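Local coordinates for PDZ domain protein (Parabacteroides distasonis, PDB 4L8N), which is of unknown function but carries PDZ domains toward both ends, with a DUF4136 domain between them, and binds magnesium, at residues E52-V57 with P68-P73; D78-I83 with Q92-K97; K305-T310 with T447-V452; T310-D315 with S329-A334. One frame throughout, in Å; residues are numbered along the deposited sequence.

Contact 1 of 4, residues E52-V57 with P68-P73; sequences EEINGV and PQLLNP
Methyl CG2 of Ile54 sits against a backbone acceptor, the carbonyl O of Leu70 at 3.4 Å, so the strand end meets the helix end through a methyl-to-carbonyl contact amid otherwise apolar packing. The other branch of Ile54 meets Leu71: CG1 stands anti to the carbonyl carbon (chi1 -53°) and the extended chi2 takes CD1 to within 3.8 Å of Leu71 CG, the two side chains meeting at about a right angle. Alanine in place of Ile54 strips away CG2, CG1 and CD1, and would probably open a gap between strand and helix, where CD1 had met Leu71. Beyond Ile54 the chain reverses in a type I' turn, closed by Val57 N on Ile54 O at 2.8 Å. This brings Val57 CG1 within 3.9 Å of Leu70 CD2. Asn55, inside the turn, sets ND2 4.1 Å from Pro73 CG, while its OD1 accepts from Leu80 N of the neighbouring strand 78-84. Leu71 also touches Tyr16 of strand 8-18. Helix 67-71, which follows strands 50-54 and 57-58 in the chain, packs against the antiparallel sheet, the placing expected of the second helix of a PDZ domain.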
loop_
_atom_site.group_PDB
_atom_site.type_symbol
_atom_site.label_atom_id
_atom_site.label_comp_id
_atom_site.label_asym_id
_atom_site.label_seq_id
_atom_site.Cartn_x
_atom_site.Cartn_y
_atom_site.Cartn_z
ATOM N N GLU A 52 8.661 -1.628 -34.246
ATOM C CA GLU A 52 7.711 -2.476 -34.960
ATOM C C GLU A 52 8.431 -3.370 -35.965
ATOM O O GLU A 52 8.111 -4.555 -36.070
ATOM C CB GLU A 52 6.636 -1.630 -35.665
ATOM C CG GLU A 52 5.721 -0.869 -34.715
ATOM C CD GLU A 52 4.623 -1.656 -34.029
ATOM O OE1 GLU A 52 4.399 -2.832 -34.398
ATOM O OE2 GLU A 52 3.964 -1.079 -33.135
ATOM N N GLU A 53 9.369 -2.788 -36.734
ATOM C CA GLU A 53 10.153 -3.493 -37.747
ATOM C C GLU A 53 11.601 -3.063 -37.675
ATOM O O GLU A 53 11.901 -1.924 -37.303
ATOM C CB GLU A 53 9.622 -3.265 -39.187
ATOM C CG GLU A 53 8.113 -3.343 -39.403
ATOM C CD GLU A 53 7.610 -2.994 -40.797
ATOM O OE1 GLU A 53 8.419 -2.538 -41.642
ATOM O OE2 GLU A 53 6.394 -3.176 -41.042
ATOM N N ILE A 54 12.500 -3.982 -38.033
ATOM C CA ILE A 54 13.941 -3.739 -38.129
ATOM C C ILE A 54 14.318 -4.002 -39.590
ATOM O O ILE A 54 14.030 -5.075 -40.118
ATOM C CB ILE A 54 14.773 -4.591 -37.125
ATOM C CG1 ILE A 54 14.263 -4.415 -35.672
ATOM C CG2 ILE A 54 16.278 -4.289 -37.260
ATOM C CD1 ILE A 54 14.740 -5.478 -34.637
ATOM N N ASN A 55 14.906 -2.999 -40.252
ATOM C CA ASN A 55 15.360 -3.044 -41.652
ATOM C C ASN A 55 14.290 -3.627 -42.613
ATOM O O ASN A 55 14.631 -4.283 -43.602
ATOM C CB ASN A 55 16.688 -3.824 -41.775
ATOM C CG ASN A 55 17.878 -3.150 -41.143
ATOM O OD1 ASN A 55 18.105 -1.945 -41.303
ATOM N ND2 ASN A 55 18.695 -3.937 -40.458
ATOM N N GLY A 56 13.021 -3.353 -42.307
ATOM C CA GLY A 56 11.877 -3.804 -43.088
ATOM C C GLY A 56 11.203 -5.064 -42.590
ATOM O O GLY A 56 10.073 -5.345 -43.011
ATOM N N VAL A 57 11.872 -5.849 -41.710
ATOM C CA VAL A 57 11.265 -7.089 -41.191
ATOM C C VAL A 57 10.521 -6.830 -39.848
ATOM O O VAL A 57 11.141 -6.374 -38.879
ATOM C CB VAL A 57 12.230 -8.320 -41.101
ATOM C CG1 VAL A 57 13.590 -7.967 -40.509
ATOM C CG2 VAL A 57 11.596 -9.494 -40.348
ATOM N N PRO A 68 18.590 -8.737 -30.660
ATOM C CA PRO A 68 19.828 -7.956 -30.449
ATOM C C PRO A 68 20.820 -8.002 -31.617
ATOM O O PRO A 68 21.466 -6.992 -31.892
ATOM C CB PRO A 68 20.450 -8.591 -29.198
ATOM C CG PRO A 68 19.792 -9.908 -29.058
ATOM C CD PRO A 68 18.407 -9.719 -29.572
ATOM N N GLN A 69 20.931 -9.159 -32.308
ATOM C CA GLN A 69 21.827 -9.350 -33.461
ATOM C C GLN A 69 21.319 -8.572 -34.672
ATOM O O GLN A 69 22.128 -8.005 -35.406
ATOM C CB GLN A 69 21.981 -10.848 -33.825
ATOM C CG GLN A 69 22.827 -11.670 -32.841
ATOM C CD GLN A 69 22.107 -11.997 -31.545
ATOM O OE1 GLN A 69 20.918 -12.349 -31.522
ATOM N NE2 GLN A 69 22.819 -11.877 -30.429
ATOM N N LEU A 70 19.983 -8.554 -34.874
ATOM C CA LEU A 70 19.310 -7.864 -35.969
ATOM C C LEU A 70 19.393 -6.352 -35.802
ATOM O O LEU A 70 19.389 -5.622 -36.795
ATOM C CB LEU A 70 17.849 -8.313 -36.044
ATOM C CG LEU A 70 17.325 -8.632 -37.437
ATOM C CD1 LEU A 70 17.931 -9.914 -37.977
ATOM C CD2 LEU A 70 15.820 -8.743 -37.430
ATOM N N LEU A 71 19.486 -5.890 -34.545
ATOM C CA LEU A 71 19.608 -4.479 -34.191
ATOM C C LEU A 71 21.045 -3.996 -34.333
ATOM O O LEU A 71 21.256 -2.801 -34.545
ATOM C CB LEU A 71 19.099 -4.212 -32.767
ATOM C CG LEU A 71 17.609 -3.949 -32.646
ATOM C CD1 LEU A 71 17.192 -3.935 -31.200
ATOM C CD2 LEU A 71 17.205 -2.651 -33.354
ATOM N N ASN A 72 22.031 -4.917 -34.231
ATOM C CA ASN A 72 23.450 -4.600 -34.411
ATOM C C ASN A 72 24.032 -5.493 -35.533
ATOM O O ASN A 72 24.775 -6.438 -35.232
ATOM C CB ASN A 72 24.226 -4.746 -33.101
ATOM C CG ASN A 72 25.585 -4.089 -33.152
ATOM O OD1 ASN A 72 25.740 -2.891 -32.874
ATOM N ND2 ASN A 72 26.596 -4.856 -33.524
ATOM N N PRO A 73 23.690 -5.244 -36.829
ATOM C CA PRO A 73 24.214 -6.113 -37.902
ATOM C C PRO A 73 25.719 -5.968 -38.098
ATOM O O PRO A 73 26.312 -4.959 -37.695
ATOM C CB PRO A 73 23.446 -5.658 -39.152
ATOM C CG PRO A 73 22.316 -4.814 -38.657
ATOM C CD PRO A 73 22.823 -4.188 -37.392
#

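Contact 2 of 4, residues D78-I83 with Q92-K97; sequences DVLLTI and QVLVKK
Val79, Leu81, Val93 and Val95 form the apolar centre, with Ile83 beside them, on the buried face of an antiparallel beta hairpin that contributes two central strands to the N-terminal PDZ sheet. Ile83 CG1 meets Val93 CG2 at 4.1 Å, and Leu81 CD2 reaches Val95 CG2 at 4.3 Å. In both valines CG2, beside the backbone N, is the branch that meets the other strand, and both also rest on helix 39-43. Between the strands, Val79 with Val95 and Leu81 with Val93 are hydrogen-bonded pairs, each joined by two N-H...O bonds. On the other face Leu94 CD1 packs 4.1 Å from Leu80 CB, and Leu94 CD2 touches the carboxylate of Asp78. That carboxylate runs beside the Lys96 chain: OD2 is 3.4 Å from Lys96 CE but 4.3 Å from Lys96 NZ, opposite charges short of a salt bridge. A leucine in place of Asp78 would probably leave the Lys96 ammonium without this nearby negative charge. At the other end of this face Leu80 CD2 touches Gln92 NE2 from across, and the bend at Gln92 chi2 (-61°) turns the amide back toward Thr82. There Thr82 OG1 donates to Gln92 OE1 at 2.6 Å, in the carbonyl plane and on a lone pair.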
loop_
_atom_site.group_PDB
_atom_site.type_symbol
_atom_site.label_atom_id
_atom_site.label_comp_id
_atom_site.label_asym_id
_atom_site.label_seq_id
_atom_site.Cartn_x
_atom_site.Cartn_y
_atom_site.Cartn_z
ATOM N N ASP A 78 24.012 1.470 -40.657
ATOM C CA ASP A 78 22.842 2.287 -40.351
ATOM C C ASP A 78 21.622 1.382 -40.298
ATOM O O ASP A 78 21.345 0.693 -41.281
ATOM C CB ASP A 78 22.681 3.417 -41.395
ATOM C CG ASP A 78 23.563 4.651 -41.173
ATOM O OD1 ASP A 78 24.517 4.574 -40.350
ATOM O OD2 ASP A 78 23.319 5.686 -41.839
ATOM N N VAL A 79 20.924 1.339 -39.140
ATOM C CA VAL A 79 19.742 0.491 -38.933
ATOM C C VAL A 79 18.473 1.307 -39.156
ATOM O O VAL A 79 18.243 2.303 -38.458
ATOM C CB VAL A 79 19.705 -0.225 -37.552
ATOM C CG1 VAL A 79 18.786 -1.443 -37.588
ATOM C CG2 VAL A 79 21.099 -0.640 -37.103
ATOM N N LEU A 80 17.658 0.880 -40.135
ATOM C CA LEU A 80 16.371 1.494 -40.444
ATOM C C LEU A 80 15.303 0.882 -39.522
ATOM O O LEU A 80 15.104 -0.341 -39.502
ATOM C CB LEU A 80 15.983 1.342 -41.930
ATOM C CG LEU A 80 14.688 2.057 -42.356
ATOM C CD1 LEU A 80 14.770 3.575 -42.131
ATOM C CD2 LEU A 80 14.346 1.754 -43.790
ATOM N N LEU A 81 14.632 1.743 -38.748
ATOM C CA LEU A 81 13.635 1.310 -37.785
ATOM C C LEU A 81 12.249 1.819 -38.125
ATOM O O LEU A 81 12.080 2.957 -38.558
ATOM C CB LEU A 81 14.056 1.826 -36.401
ATOM C CG LEU A 81 14.625 0.830 -35.380
ATOM C CD1 LEU A 81 15.677 -0.094 -35.972
ATOM C CD2 LEU A 81 15.195 1.567 -34.183
ATOM N N THR A 82 11.263 0.960 -37.942
ATOM C CA THR A 82 9.860 1.307 -38.077
ATOM C C THR A 82 9.384 1.457 -36.655
ATOM O O THR A 82 9.378 0.476 -35.911
ATOM C CB THR A 82 9.099 0.271 -38.900
ATOM O OG1 THR A 82 9.686 0.200 -40.208
ATOM C CG2 THR A 82 7.605 0.580 -38.991
ATOM N N ILE A 83 9.078 2.696 -36.253
ATOM C CA ILE A 83 8.677 3.010 -34.897
ATOM C C ILE A 83 7.195 3.349 -34.796
ATOM O O ILE A 83 6.614 3.898 -35.725
ATOM C CB ILE A 83 9.548 4.190 -34.345
ATOM C CG1 ILE A 83 11.072 3.856 -34.247
ATOM C CG2 ILE A 83 9.008 4.748 -33.024
ATOM C CD1 ILE A 83 11.518 2.658 -33.319
ATOM N N GLN A 92 9.374 6.032 -40.074
ATOM C CA GLN A 92 10.656 5.469 -40.490
ATOM C C GLN A 92 11.780 6.254 -39.832
ATOM O O GLN A 92 11.776 7.482 -39.888
ATOM C CB GLN A 92 10.804 5.454 -42.018
ATOM C CG GLN A 92 9.870 4.469 -42.733
ATOM C CD GLN A 92 10.088 3.025 -42.332
ATOM O OE1 GLN A 92 9.375 2.488 -41.472
ATOM N NE2 GLN A 92 11.055 2.360 -42.963
ATOM N N VAL A 93 12.695 5.564 -39.141
ATOM C CA VAL A 93 13.816 6.237 -38.478
ATOM C C VAL A 93 15.130 5.518 -38.833
ATOM O O VAL A 93 15.274 4.333 -38.507
ATOM C CB VAL A 93 13.659 6.368 -36.931
ATOM C CG1 VAL A 93 14.823 7.155 -36.337
ATOM C CG2 VAL A 93 12.328 7.002 -36.523
ATOM N N LEU A 94 16.084 6.227 -39.477
ATOM C CA LEU A 94 17.383 5.637 -39.749
ATOM C C LEU A 94 18.340 5.968 -38.593
ATOM O O LEU A 94 18.710 7.140 -38.395
ATOM C CB LEU A 94 17.966 6.101 -41.088
ATOM C CG LEU A 94 19.285 5.427 -41.486
ATOM C CD1 LEU A 94 19.048 4.020 -42.028
ATOM C CD2 LEU A 94 20.020 6.250 -42.503
ATOM N N VAL A 95 18.754 4.933 -37.844
ATOM C CA VAL A 95 19.634 5.143 -36.703
ATOM C C VAL A 95 21.073 4.763 -37.077
ATOM O O VAL A 95 21.361 3.610 -37.392
ATOM C CB VAL A 95 19.118 4.405 -35.433
ATOM C CG1 VAL A 95 20.106 4.495 -34.275
ATOM C CG2 VAL A 95 17.768 4.949 -35.014
ATOM N N LYS A 96 21.979 5.752 -36.999
ATOM C CA LYS A 96 23.404 5.559 -37.241
ATOM C C LYS A 96 24.000 4.898 -35.993
ATOM O O LYS A 96 23.474 5.085 -34.887
ATOM C CB LYS A 96 24.104 6.889 -37.615
ATOM C CG LYS A 96 23.496 7.551 -38.868
ATOM C CD LYS A 96 24.376 8.605 -39.550
ATOM C CE LYS A 96 23.817 8.939 -40.924
ATOM N NZ LYS A 96 24.737 9.785 -41.737
ATOM N N LYS A 97 25.034 4.067 -36.169
ATOM C CA LYS A 97 25.655 3.360 -35.049
ATOM C C LYS A 97 26.713 4.216 -34.385
ATOM O O LYS A 97 27.274 5.129 -35.008
ATOM C CB LYS A 97 26.272 2.026 -35.501
ATOM C CG LYS A 97 25.684 0.802 -34.803
ATOM C CD LYS A 97 26.347 -0.498 -35.264
ATOM C CE LYS A 97 25.720 -1.143 -36.479
ATOM N NZ LYS A 97 26.473 -2.354 -36.894
#

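Contact 3 of 4, residues K305-T310 with T447-V452; sequences KTYNYT and TIRSEV
The guanidinium of Arg449 lies flat over the Tyr309 ring, centres 3.7 Å apart and planes 14° from parallel, a flat cation-pi stack. Tyr309 CG stands anti to the backbone N (chi1 172°), bringing the ring under the extended arginine; its OH bonds to Asp326 OD2, and Thr447 OG1 lies at its edge, in plane, 3.4 Å from CD2. Nearer the backbone, Arg449 CB sits over one face of Tyr307, 4.2 Å from the ring centroid. Beneath these groups runs an antiparallel ladder within a large mixed sheet, where strand 298-309 lies between strands 123-135 and 438-456. Its hydrogen-bonded pairs Lys305 with Glu451, Tyr307 with Arg449 and Tyr309 with Thr447 satisfy six backbone N-H groups and six carbonyls through six bonds, the straightest of them from Tyr309 N to Thr447 O at 2.8 Å. Arg449 O also receives a CA-H contact from Thr306. On the other face the hydroxyls Thr306 OG1 and Ser450 OG share a bond of 2.7 Å, and CG2 of Thr306 meets CG2 of Ile448. Two polar ends find their partners outside: ND2 of buried Asn308 donates to Tyr413 O and Asn427 OD1, and Lys305 NZ is held by Asp108 O and Ser112 OG on helix 107-113. Asn308 OD1, also hydrogen-bonded outside the two strands, lies 3.7 Å from Ile448 CG1.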
loop_
_atom_site.group_PDB
_atom_site.type_symbol
_atom_site.label_atom_id
_atom_site.label_comp_id
_atom_site.label_asym_id
_atom_site.label_seq_id
_atom_site.Cartn_x
_atom_site.Cartn_y
_atom_site.Cartn_z
ATOM N N LYS A 305 25.825 13.616 -14.922
ATOM C CA LYS A 305 27.245 13.738 -15.294
ATOM C C LYS A 305 27.521 15.034 -16.047
ATOM O O LYS A 305 26.804 15.376 -16.989
ATOM C CB LYS A 305 27.713 12.547 -16.153
ATOM C CG LYS A 305 29.213 12.560 -16.497
ATOM C CD LYS A 305 29.648 11.428 -17.452
ATOM C CE LYS A 305 29.469 10.071 -16.810
ATOM N NZ LYS A 305 30.108 8.993 -17.588
ATOM N N THR A 306 28.572 15.733 -15.629
ATOM C CA THR A 306 29.062 16.927 -16.288
ATOM C C THR A 306 30.562 16.801 -16.363
ATOM O O THR A 306 31.199 16.570 -15.351
ATOM C CB THR A 306 28.616 18.219 -15.591
ATOM O OG1 THR A 306 27.193 18.244 -15.514
ATOM C CG2 THR A 306 29.104 19.476 -16.321
ATOM N N TYR A 307 31.131 16.950 -17.556
ATOM C CA TYR A 307 32.573 16.901 -17.732
ATOM C C TYR A 307 33.013 17.828 -18.849
ATOM O O TYR A 307 32.197 18.205 -19.689
ATOM C CB TYR A 307 33.061 15.457 -17.981
ATOM C CG TYR A 307 32.580 14.803 -19.264
ATOM C CD1 TYR A 307 31.360 14.134 -19.313
ATOM C CD2 TYR A 307 33.400 14.739 -20.387
ATOM C CE1 TYR A 307 30.920 13.510 -20.479
ATOM C CE2 TYR A 307 32.991 14.075 -21.545
ATOM C CZ TYR A 307 31.742 13.474 -21.590
ATOM O OH TYR A 307 31.314 12.823 -22.723
ATOM N N ASN A 308 34.308 18.204 -18.848
ATOM C CA ASN A 308 34.936 18.978 -19.931
ATOM C C ASN A 308 35.228 18.001 -21.056
ATOM O O ASN A 308 35.963 17.018 -20.852
ATOM C CB ASN A 308 36.228 19.685 -19.482
ATOM C CG ASN A 308 36.086 21.060 -18.878
ATOM O OD1 ASN A 308 35.099 21.790 -19.053
ATOM N ND2 ASN A 308 37.125 21.468 -18.195
ATOM N N TYR A 309 34.606 18.242 -22.223
ATOM C CA TYR A 309 34.739 17.427 -23.410
ATOM C C TYR A 309 35.672 18.069 -24.447
ATOM O O TYR A 309 35.468 19.225 -24.835
ATOM C CB TYR A 309 33.351 17.203 -24.011
ATOM C CG TYR A 309 33.361 16.524 -25.365
ATOM C CD1 TYR A 309 33.582 15.155 -25.477
ATOM C CD2 TYR A 309 33.126 17.246 -26.533
ATOM C CE1 TYR A 309 33.587 14.523 -26.717
ATOM C CE2 TYR A 309 33.107 16.622 -27.774
ATOM C CZ TYR A 309 33.345 15.259 -27.862
ATOM O OH TYR A 309 33.317 14.623 -29.077
ATOM N N THR A 310 36.664 17.291 -24.922
ATOM C CA THR A 310 37.613 17.679 -25.971
ATOM C C THR A 310 37.424 16.751 -27.202
ATOM O O THR A 310 37.631 17.177 -28.331
ATOM C CB THR A 310 39.066 17.654 -25.484
ATOM O OG1 THR A 310 39.490 16.298 -25.353
ATOM C CG2 THR A 310 39.293 18.437 -24.190
ATOM N N THR A 447 34.063 21.949 -24.322
ATOM C CA THR A 447 32.634 22.181 -24.253
ATOM C C THR A 447 32.182 21.398 -23.054
ATOM O O THR A 447 32.819 20.415 -22.675
ATOM C CB THR A 447 31.935 21.820 -25.552
ATOM O OG1 THR A 447 32.313 20.501 -25.961
ATOM C CG2 THR A 447 32.203 22.837 -26.651
ATOM N N ILE A 448 31.127 21.849 -22.424
ATOM C CA ILE A 448 30.669 21.211 -21.211
ATOM C C ILE A 448 29.530 20.273 -21.577
ATOM O O ILE A 448 28.485 20.685 -22.119
ATOM C CB ILE A 448 30.329 22.279 -20.124
ATOM C CG1 ILE A 448 31.638 23.005 -19.673
ATOM C CG2 ILE A 448 29.603 21.663 -18.938
ATOM C CD1 ILE A 448 31.493 24.127 -18.647
ATOM N N ARG A 449 29.789 18.983 -21.367
ATOM C CA ARG A 449 28.793 17.965 -21.627
ATOM C C ARG A 449 28.101 17.762 -20.341
ATOM O O ARG A 449 28.751 17.482 -19.336
ATOM C CB ARG A 449 29.394 16.663 -22.185
ATOM C CG ARG A 449 29.699 16.752 -23.637
ATOM C CD ARG A 449 29.840 15.390 -24.247
ATOM N NE ARG A 449 29.915 15.491 -25.707
ATOM C CZ ARG A 449 29.939 14.451 -26.537
ATOM N NH1 ARG A 449 29.894 13.214 -26.063
ATOM N NH2 ARG A 449 30.012 14.642 -27.846
ATOM N N SER A 450 26.809 18.031 -20.335
ATOM C CA SER A 450 25.929 17.875 -19.186
ATOM C C SER A 450 24.816 16.938 -19.570
ATOM O O SER A 450 24.340 16.973 -20.719
ATOM C CB SER A 450 25.386 19.221 -18.742
ATOM O OG SER A 450 25.599 19.364 -17.351
ATOM N N GLU A 451 24.463 16.038 -18.653
ATOM C CA GLU A 451 23.437 15.027 -18.883
ATOM C C GLU A 451 22.845 14.517 -17.573
ATOM O O GLU A 451 23.544 14.371 -16.571
ATOM C CB GLU A 451 23.970 13.829 -19.736
ATOM C CG GLU A 451 25.360 13.306 -19.374
ATOM C CD GLU A 451 25.850 12.052 -20.088
ATOM O OE1 GLU A 451 25.490 10.937 -19.646
ATOM O OE2 GLU A 451 26.670 12.184 -21.029
ATOM N N VAL A 452 21.529 14.304 -17.591
ATOM C CA VAL A 452 20.721 13.688 -16.534
ATOM C C VAL A 452 19.834 12.635 -17.199
ATOM O O VAL A 452 19.120 12.960 -18.147
ATOM C CB VAL A 452 19.863 14.650 -15.678
ATOM C CG1 VAL A 452 19.195 13.895 -14.539
ATOM C CG2 VAL A 452 20.680 15.799 -15.127
#

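Contact 4 of 4, residues T310-D315 with S329-A334; sequences TGISYD and SPAYAA
Gly311, with phi at 105° and psi near 0°, turns the chain beside Ser329, whose OG is swung between its own backbone N and carbonyl carbon (chi1 67°). Ser329 is the N-cap of helix 330-333, and this torsion lets OG accept from Tyr332 N at 3.2 Å; OG also bonds to Asp326 O. A short helix capped by Ser and starting Pro-Ala after a hairpin, here strands 312-315 and 322-325, is consistent with the first helix of a PDZ domain, probably that of the C-terminal PDZ domain. Its first turn is tied to the opposite segment by one bond, Ala331 N to Thr310 O at 2.7 Å, in the carbonyl plane and on a lone pair. Pro330, with no N-H to give, sets CD 3.4 Å from the same oxygen, and Ser329 CB presses on it at 3.2 Å. The fit is close at the glycine: a beta carbon on Gly311 would fall 2.4 Å from Ser329 CB, a clash. Thr310 OG1 is engaged by Glu107 OE2 and only weakly by Ile312 N. Behind the bond, the methyl of Ala331 fills the angle between Thr310 and Ile312: its CB lies 4.1 Å from Thr310 CB and 3.6 Å from Ile312 CG1.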
loop_
_atom_site.group_PDB
_atom_site.type_symbol
_atom_site.label_atom_id
_atom_site.label_comp_id
_atom_site.label_asym_id
_atom_site.label_seq_id
_atom_site.Cartn_x
_atom_site.Cartn_y
_atom_site.Cartn_z
ATOM N N THR A 310 36.664 17.291 -24.922
ATOM C CA THR A 310 37.613 17.679 -25.971
ATOM C C THR A 310 37.424 16.751 -27.202
ATOM O O THR A 310 37.631 17.177 -28.331
ATOM C CB THR A 310 39.066 17.654 -25.484
ATOM O OG1 THR A 310 39.490 16.298 -25.353
ATOM C CG2 THR A 310 39.293 18.437 -24.190
ATOM N N GLY A 311 37.047 15.502 -26.968
ATOM C CA GLY A 311 36.829 14.527 -28.028
ATOM C C GLY A 311 37.925 13.497 -28.160
ATOM O O GLY A 311 37.859 12.663 -29.058
ATOM N N ILE A 312 38.944 13.546 -27.276
ATOM C CA ILE A 312 40.092 12.629 -27.294
ATOM C C ILE A 312 39.720 11.314 -26.599
ATOM O O ILE A 312 39.105 11.314 -25.524
ATOM C CB ILE A 312 41.375 13.269 -26.640
ATOM C CG1 ILE A 312 41.831 14.550 -27.366
ATOM C CG2 ILE A 312 42.550 12.273 -26.540
ATOM C CD1 ILE A 312 42.611 15.569 -26.462
ATOM N N SER A 313 40.119 10.201 -27.227
ATOM C CA SER A 313 40.030 8.848 -26.702
ATOM C C SER A 313 41.478 8.373 -26.432
ATOM O O SER A 313 42.377 8.676 -27.218
ATOM C CB SER A 313 39.270 7.951 -27.664
ATOM O OG SER A 313 37.901 8.325 -27.668
ATOM N N TYR A 314 41.720 7.731 -25.285
ATOM C CA TYR A 314 43.063 7.321 -24.847
ATOM C C TYR A 314 43.213 5.798 -24.893
ATOM O O TYR A 314 42.202 5.093 -24.796
ATOM C CB TYR A 314 43.333 7.843 -23.408
ATOM C CG TYR A 314 43.144 9.338 -23.229
ATOM C CD1 TYR A 314 41.906 9.869 -22.885
ATOM C CD2 TYR A 314 44.201 10.221 -23.406
ATOM C CE1 TYR A 314 41.720 11.243 -22.743
ATOM C CE2 TYR A 314 44.030 11.595 -23.256
ATOM C CZ TYR A 314 42.790 12.103 -22.910
ATOM O OH TYR A 314 42.616 13.459 -22.743
ATOM N N ASP A 315 44.462 5.285 -25.029
ATOM C CA ASP A 315 44.738 3.838 -25.066
ATOM C C ASP A 315 44.642 3.260 -23.657
ATOM O O ASP A 315 45.371 3.697 -22.777
ATOM C CB ASP A 315 46.136 3.561 -25.676
ATOM C CG ASP A 315 46.388 2.175 -26.271
ATOM O OD1 ASP A 315 45.885 1.177 -25.704
ATOM O OD2 ASP A 315 47.165 2.081 -27.255
ATOM N N SER A 329 34.684 17.945 -32.714
ATOM C CA SER A 329 35.058 18.147 -31.334
ATOM C C SER A 329 36.059 19.258 -31.160
ATOM O O SER A 329 36.801 19.530 -32.099
ATOM C CB SER A 329 35.651 16.854 -30.792
ATOM O OG SER A 329 36.884 16.546 -31.419
ATOM N N PRO A 330 36.179 19.840 -29.934
ATOM C CA PRO A 330 37.198 20.875 -29.714
ATOM C C PRO A 330 38.619 20.398 -30.043
ATOM O O PRO A 330 39.378 21.192 -30.605
ATOM C CB PRO A 330 37.040 21.211 -28.218
ATOM C CG PRO A 330 35.669 20.826 -27.873
ATOM C CD PRO A 330 35.369 19.624 -28.715
ATOM N N ALA A 331 38.971 19.109 -29.755
ATOM C CA ALA A 331 40.318 18.568 -30.024
ATOM C C ALA A 331 40.573 18.432 -31.507
ATOM O O ALA A 331 41.712 18.642 -31.933
ATOM C CB ALA A 331 40.533 17.236 -29.335
ATOM N N TYR A 332 39.522 18.104 -32.302
ATOM C CA TYR A 332 39.624 18.009 -33.763
ATOM C C TYR A 332 39.876 19.406 -34.352
ATOM O O TYR A 332 40.780 19.570 -35.167
ATOM C CB TYR A 332 38.372 17.362 -34.402
ATOM C CG TYR A 332 38.473 17.326 -35.913
ATOM C CD1 TYR A 332 39.150 16.296 -36.560
ATOM C CD2 TYR A 332 38.011 18.388 -36.687
ATOM C CE1 TYR A 332 39.313 16.296 -37.945
ATOM C CE2 TYR A 332 38.197 18.416 -38.065
ATOM C CZ TYR A 332 38.836 17.361 -38.695
ATOM O OH TYR A 332 39.010 17.396 -40.058
ATOM N N ALA A 333 39.059 20.395 -33.937
ATOM C CA ALA A 333 39.139 21.796 -34.347
ATOM C C ALA A 333 40.489 22.409 -33.973
ATOM O O ALA A 333 40.981 23.271 -34.705
ATOM C CB ALA A 333 38.012 22.594 -33.711
ATOM N N ALA A 334 41.091 21.944 -32.847
ATOM C CA ALA A 334 42.407 22.374 -32.351
ATOM C C ALA A 334 43.541 21.718 -33.139
ATOM O O ALA A 334 44.678 22.174 -33.054
ATOM C CB ALA A 334 42.546 22.045 -30.872
#

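In the fold
The four contacts fall into two pairs. Contacts 1 and 2, centres 9 Å apart, share the N-terminal PDZ sheet: strand 50-54 adjoins strand 78-84, with a probable hydrogen bond from Asn55 N to Leu80 O at 2.8 Å, and Lys97 NZ of contact 2 bonds to Pro73 O of contact 1. Contacts 3 and 4, centres 14 Å apart, share Thr310, contact 4 lying inside the chain loop closed by contact 3, and Tyr309 O packs 3.4 Å from Pro330 CG. Between the pairs the nearest atoms, those of contacts 2 and 3, are about 12 Å apart. All four lie away from the magnesium-binding Glu239 and Asp270.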